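Local coordinates for manganese-binding protein (Chlamydia trachomatis, PDB 6NSI) that binds iron, manganese and nickel ions, with a preference for ferrous iron, and delivers them to the membrane permease of an ABC importer, at residues E45-L59 / L67-G81. Sequence-based numbering, arbitrary orientation.
Sequences EDRMAMSQLIFCNGL and LRKHLEGNPKVVDLG
Lys76 is fully extended, chi2 to chi4 near 180°, and its NZ reaches the C-terminal end of helix 44-50. Lys76 NZ donates to Met48 O at 3.0 Å and, in the carbonyl plane, to Ser51 O at 2.9 Å. Met48 O also accepts from Ser51 N, on its opposite face. Glu45 swings CG away from its backbone N (chi1 -171°), and its OE2 meets His70 NE2 at 2.9 Å. The bond lies close to the ring plane but above the carboxylate plane. His70 ND1 donates to Ser66 O. Strands 54-56 and 77-79 pair in parallel through Ile54 N to Lys76 O, Val78 N to Ile54 O and Cys56 N to Val78 O. On one face, Leu71 CD2 packs on Ile54 CG2 (3.8 Å) and Leu71 CD1 on Cys56 SG. On the other, Val78 CB lies 3.5 Å from Phe55 CD2, and the ring also touches helices 9-19 and 107-124. This beta-alpha-beta unit, with helix 65-71 as crossover, edges the four-stranded sheet. Two donating ring nitrogens imply a probably protonated His70. The Lys76 ammonium probably offsets the partial negative charge of the helix-end carbonyls, although a bound calcium ion lies about 3 Å from the nearest Lys76 side-chain atom.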
loop_
_atom_site.group_PDB
_atom_site.type_symbol
_atom_site.label_atom_id
_atom_site.label_comp_id
_atom_site.label_asym_id
_atom_site.label_seq_id
_atom_site.Cartn_x
_atom_site.Cartn_y
_atom_site.Cartn_z
ATOM N N GLU A 45 19.171 14.858 0.827
ATOM C CA GLU A 45 18.953 16.226 1.296
ATOM C C GLU A 45 18.918 17.210 0.132
ATOM O O GLU A 45 18.112 18.153 0.120
ATOM C CB GLU A 45 20.050 16.608 2.291
ATOM C CG GLU A 45 19.828 17.923 3.030
ATOM C CD GLU A 45 20.843 18.142 4.141
ATOM O OE1 GLU A 45 22.059 18.193 3.840
ATOM O OE2 GLU A 45 20.420 18.259 5.313
ATOM N N ASP A 46 19.799 17.004 -0.855
ATOM C CA ASP A 46 19.831 17.858 -2.037
ATOM C C ASP A 46 18.627 17.621 -2.937
ATOM O O ASP A 46 18.162 18.555 -3.602
ATOM C CB ASP A 46 21.121 17.628 -2.825
ATOM C CG ASP A 46 22.367 17.863 -1.993
ATOM O OD1 ASP A 46 22.389 18.827 -1.188
ATOM O OD2 ASP A 46 23.327 17.082 -2.155
ATOM N N ARG A 47 18.125 16.380 -2.989
ATOM C CA ARG A 47 16.909 16.111 -3.748
ATOM C C ARG A 47 15.737 16.889 -3.167
ATOM O O ARG A 47 14.921 17.453 -3.908
ATOM C CB ARG A 47 16.621 14.606 -3.758
ATOM C CG ARG A 47 17.608 13.838 -4.600
ATOM C CD ARG A 47 17.578 12.336 -4.359
ATOM N NE ARG A 47 18.487 11.663 -5.284
ATOM C CZ ARG A 47 19.591 11.012 -4.926
ATOM N NH1 ARG A 47 19.940 10.903 -3.644
ATOM N NH2 ARG A 47 20.341 10.447 -5.863
ATOM N N MET A 48 15.658 16.961 -1.837
ATOM C CA MET A 48 14.636 17.791 -1.213
ATOM C C MET A 48 14.881 19.266 -1.499
ATOM O O MET A 48 13.940 20.015 -1.789
ATOM C CB MET A 48 14.608 17.532 0.290
ATOM C CG MET A 48 14.128 16.114 0.668
ATOM S SD MET A 48 14.238 15.857 2.453
ATOM C CE MET A 48 13.740 14.113 2.564
ATOM N N ALA A 49 16.146 19.687 -1.436
ATOM C CA ALA A 49 16.478 21.101 -1.574
ATOM C C ALA A 49 16.129 21.629 -2.964
ATOM O O ALA A 49 15.589 22.736 -3.096
ATOM C CB ALA A 49 17.958 21.309 -1.264
ATOM N N MET A 50 16.420 20.856 -4.016
ATOM C CA MET A 50 16.097 21.302 -5.371
ATOM C C MET A 50 14.621 21.137 -5.743
ATOM O O MET A 50 14.216 21.626 -6.805
ATOM C CB MET A 50 16.961 20.554 -6.391
ATOM C CG MET A 50 16.398 19.205 -6.814
ATOM S SD MET A 50 17.553 18.227 -7.805
ATOM C CE MET A 50 18.868 17.948 -6.616
ATOM N N SER A 51 13.809 20.483 -4.913
ATOM C CA SER A 51 12.428 20.190 -5.270
ATOM C C SER A 51 11.475 21.308 -4.858
ATOM O O SER A 51 11.747 22.090 -3.943
ATOM C CB SER A 51 11.990 18.874 -4.631
ATOM O OG SER A 51 12.512 17.792 -5.376
ATOM N N GLN A 52 10.337 21.375 -5.552
ATOM C CA GLN A 52 9.317 22.378 -5.252
ATOM C C GLN A 52 8.252 21.860 -4.297
ATOM O O GLN A 52 7.622 22.658 -3.588
ATOM C CB GLN A 52 8.628 22.859 -6.535
ATOM C CG GLN A 52 9.548 23.524 -7.555
ATOM C CD GLN A 52 10.322 24.704 -6.989
ATOM O OE1 GLN A 52 9.766 25.546 -6.277
ATOM N NE2 GLN A 52 11.613 24.770 -7.307
ATOM N N LEU A 53 8.028 20.548 -4.292
ATOM C CA LEU A 53 7.023 19.895 -3.467
ATOM C C LEU A 53 7.577 18.534 -3.077
ATOM O O LEU A 53 8.251 17.890 -3.887
ATOM C CB LEU A 53 5.692 19.725 -4.216
ATOM C CG LEU A 53 4.799 20.938 -4.503
ATOM C CD1 LEU A 53 3.645 20.538 -5.421
ATOM C CD2 LEU A 53 4.284 21.533 -3.204
ATOM N N ILE A 54 7.301 18.107 -1.843
ATOM C CA ILE A 54 7.707 16.790 -1.334
ATOM C C ILE A 54 6.449 16.046 -0.912
ATOM O O ILE A 54 5.819 16.404 0.094
ATOM C CB ILE A 54 8.679 16.895 -0.159
ATOM C CG1 ILE A 54 9.968 17.595 -0.593
ATOM C CG2 ILE A 54 8.963 15.505 0.412
ATOM C CD1 ILE A 54 10.893 17.937 0.568
ATOM N N PHE A 55 6.100 15.001 -1.657
ATOM C CA PHE A 55 4.877 14.244 -1.414
ATOM C C PHE A 55 5.170 13.052 -0.497
ATOM O O PHE A 55 5.966 12.171 -0.844
ATOM C CB PHE A 55 4.272 13.793 -2.744
ATOM C CG PHE A 55 3.551 14.889 -3.486
ATOM C CD1 PHE A 55 4.135 15.501 -4.587
ATOM C CD2 PHE A 55 2.286 15.303 -3.086
ATOM C CE1 PHE A 55 3.470 16.511 -5.276
ATOM C CE2 PHE A 55 1.613 16.314 -3.775
ATOM C CZ PHE A 55 2.208 16.916 -4.866
ATOM N N CYS A 56 4.537 13.048 0.681
ATOM C CA CYS A 56 4.694 12.024 1.707
ATOM C C CYS A 56 3.398 11.258 1.909
ATOM O O CYS A 56 2.300 11.787 1.695
ATOM C CB CYS A 56 5.086 12.634 3.051
ATOM S SG CYS A 56 6.556 13.631 2.953
ATOM N N ASN A 57 3.541 10.019 2.373
ATOM C CA ASN A 57 2.376 9.216 2.728
ATOM C C ASN A 57 1.762 9.683 4.036
ATOM O O ASN A 57 0.536 9.671 4.186
ATOM C CB ASN A 57 2.759 7.738 2.852
ATOM C CG ASN A 57 1.553 6.843 3.026
ATOM O OD1 ASN A 57 0.960 6.428 2.044
ATOM N ND2 ASN A 57 1.191 6.526 4.276
ATOM N N GLY A 58 2.602 10.106 4.984
ATOM C CA GLY A 58 2.148 10.354 6.337
ATOM C C GLY A 58 1.822 9.026 6.999
ATOM O O GLY A 58 2.303 7.964 6.595
ATOM N N LEU A 59 0.979 9.104 8.035
ATOM C CA LEU A 59 0.507 7.930 8.776
ATOM C C LEU A 59 1.670 7.106 9.316
ATOM O O LEU A 59 1.554 5.887 9.494
ATOM C CB LEU A 59 -0.425 7.055 7.921
ATOM C CG LEU A 59 -1.470 7.779 7.051
ATOM C CD1 LEU A 59 -2.271 6.799 6.184
ATOM C CD2 LEU A 59 -2.406 8.633 7.891
ATOM N N LEU A 67 14.259 11.118 8.142
ATOM C CA LEU A 67 13.194 11.782 7.397
ATOM C C LEU A 67 12.440 12.775 8.274
ATOM O O LEU A 67 12.041 13.847 7.801
ATOM C CB LEU A 67 12.243 10.738 6.803
ATOM C CG LEU A 67 12.843 9.722 5.812
ATOM C CD1 LEU A 67 11.924 8.518 5.572
ATOM C CD2 LEU A 67 13.197 10.379 4.485
ATOM N N ARG A 68 12.246 12.445 9.559
ATOM C CA ARG A 68 11.545 13.359 10.458
ATOM C C ARG A 68 12.272 14.697 10.590
ATOM O O ARG A 68 11.622 15.746 10.672
ATOM C CB ARG A 68 11.359 12.723 11.829
ATOM C CG ARG A 68 10.220 11.737 11.918
ATOM C CD ARG A 68 10.519 10.707 12.992
ATOM N NE ARG A 68 9.667 10.861 14.169
ATOM C CZ ARG A 68 8.469 10.296 14.303
ATOM N NH1 ARG A 68 7.980 9.545 13.323
ATOM N NH2 ARG A 68 7.755 10.488 15.409
ATOM N N LYS A 69 13.617 14.684 10.621
ATOM C CA LYS A 69 14.376 15.942 10.683
ATOM C C LYS A 69 14.023 16.847 9.514
ATOM O O LYS A 69 13.806 18.056 9.684
ATOM C CB LYS A 69 15.889 15.692 10.663
ATOM C CG LYS A 69 16.453 14.775 11.730
ATOM C CD LYS A 69 17.992 14.600 11.604
ATOM C CE LYS A 69 18.468 14.418 10.146
ATOM N NZ LYS A 69 19.283 13.176 9.880
ATOM N N HIS A 70 13.967 16.267 8.312
ATOM C CA HIS A 70 13.854 17.021 7.075
ATOM C C HIS A 70 12.419 17.287 6.653
ATOM O O HIS A 70 12.187 18.209 5.863
ATOM C CB HIS A 70 14.587 16.280 5.954
ATOM C CG HIS A 70 16.073 16.226 6.135
ATOM N ND1 HIS A 70 16.689 15.331 6.987
ATOM C CD2 HIS A 70 17.064 16.959 5.577
ATOM C CE1 HIS A 70 17.998 15.518 6.946
ATOM N NE2 HIS A 70 18.250 16.498 6.095
ATOM N N LEU A 71 11.453 16.517 7.150
ATOM C CA LEU A 71 10.074 16.626 6.689
ATOM C C LEU A 71 9.166 17.363 7.662
ATOM O O LEU A 71 8.262 18.087 7.227
ATOM C CB LEU A 71 9.492 15.234 6.424
ATOM C CG LEU A 71 10.135 14.373 5.337
ATOM C CD1 LEU A 71 9.383 13.028 5.214
ATOM C CD2 LEU A 71 10.183 15.122 4.015
ATOM N N GLU A 72 9.370 17.174 8.965
ATOM C CA GLU A 72 8.544 17.833 9.968
ATOM C C GLU A 72 8.833 19.333 9.951
ATOM O O GLU A 72 9.982 19.754 10.124
ATOM C CB GLU A 72 8.805 17.220 11.349
ATOM C CG GLU A 72 8.131 15.840 11.523
ATOM C CD GLU A 72 8.550 15.068 12.781
ATOM O OE1 GLU A 72 9.543 15.446 13.440
ATOM O OE2 GLU A 72 7.881 14.058 13.106
ATOM N N GLY A 73 7.801 20.137 9.701
ATOM C CA GLY A 73 7.959 21.578 9.616
ATOM C C GLY A 73 8.414 22.101 8.270
ATOM O O GLY A 73 8.642 23.311 8.134
ATOM N N ASN A 74 8.558 21.231 7.279
ATOM C CA ASN A 74 8.996 21.626 5.950
ATOM C C ASN A 74 7.797 22.110 5.140
ATOM O O ASN A 74 6.871 21.320 4.892
ATOM C CB ASN A 74 9.666 20.448 5.260
ATOM C CG ASN A 74 10.389 20.845 4.009
ATOM O OD1 ASN A 74 9.902 21.663 3.234
ATOM N ND2 ASN A 74 11.563 20.264 3.795
ATOM N N PRO A 75 7.771 23.377 4.711
ATOM C CA PRO A 75 6.619 23.875 3.935
ATOM C C PRO A 75 6.428 23.182 2.594
ATOM O O PRO A 75 5.337 23.275 2.025
ATOM C CB PRO A 75 6.937 25.368 3.740
ATOM C CG PRO A 75 8.064 25.673 4.680
ATOM C CD PRO A 75 8.815 24.403 4.889
ATOM N N LYS A 76 7.451 22.499 2.065
ATOM C CA LYS A 76 7.294 21.745 0.824
ATOM C C LYS A 76 6.492 20.458 0.997
ATOM O O LYS A 76 6.078 19.870 -0.007
ATOM C CB LYS A 76 8.656 21.368 0.240
ATOM C CG LYS A 76 9.536 22.526 -0.127
ATOM C CD LYS A 76 10.867 22.049 -0.670
ATOM C CE LYS A 76 11.728 23.246 -1.039
ATOM N NZ LYS A 76 13.108 22.863 -1.449
ATOM N N VAL A 77 6.288 19.981 2.225
ATOM C CA VAL A 77 5.716 18.647 2.421
ATOM C C VAL A 77 4.211 18.680 2.185
ATOM O O VAL A 77 3.495 19.515 2.754
ATOM C CB VAL A 77 6.043 18.103 3.822
ATOM C CG1 VAL A 77 5.223 16.868 4.094
ATOM C CG2 VAL A 77 7.534 17.782 3.942
ATOM N N VAL A 78 3.741 17.780 1.324
ATOM C CA VAL A 78 2.328 17.455 1.168
ATOM C C VAL A 78 2.115 16.103 1.845
ATOM O O VAL A 78 2.614 15.079 1.364
ATOM C CB VAL A 78 1.917 17.402 -0.311
ATOM C CG1 VAL A 78 0.493 16.880 -0.436
ATOM C CG2 VAL A 78 2.073 18.772 -0.977
ATOM N N ASP A 79 1.406 16.099 2.979
ATOM C CA ASP A 79 1.145 14.891 3.767
ATOM C C ASP A 79 -0.188 14.307 3.306
ATOM O O ASP A 79 -1.261 14.670 3.796
ATOM C CB ASP A 79 1.141 15.210 5.259
ATOM C CG ASP A 79 1.042 13.960 6.137
ATOM O OD1 ASP A 79 0.361 12.991 5.744
ATOM O OD2 ASP A 79 1.630 13.963 7.238
ATOM N N LEU A 80 -0.115 13.371 2.361
ATOM C CA LEU A 80 -1.327 12.882 1.708
ATOM C C LEU A 80 -2.277 12.217 2.702
ATOM O O LEU A 80 -3.493 12.430 2.641
ATOM C CB LEU A 80 -0.952 11.926 0.573
ATOM C CG LEU A 80 -0.213 12.596 -0.595
ATOM C CD1 LEU A 80 0.466 11.572 -1.504
ATOM C CD2 LEU A 80 -1.176 13.485 -1.399
ATOM N N GLY A 81 -1.744 11.414 3.630
ATOM C CA GLY A 81 -2.599 10.749 4.605
ATOM C C GLY A 81 -3.257 11.711 5.577
ATOM O O GLY A 81 -4.408 11.510 5.984
#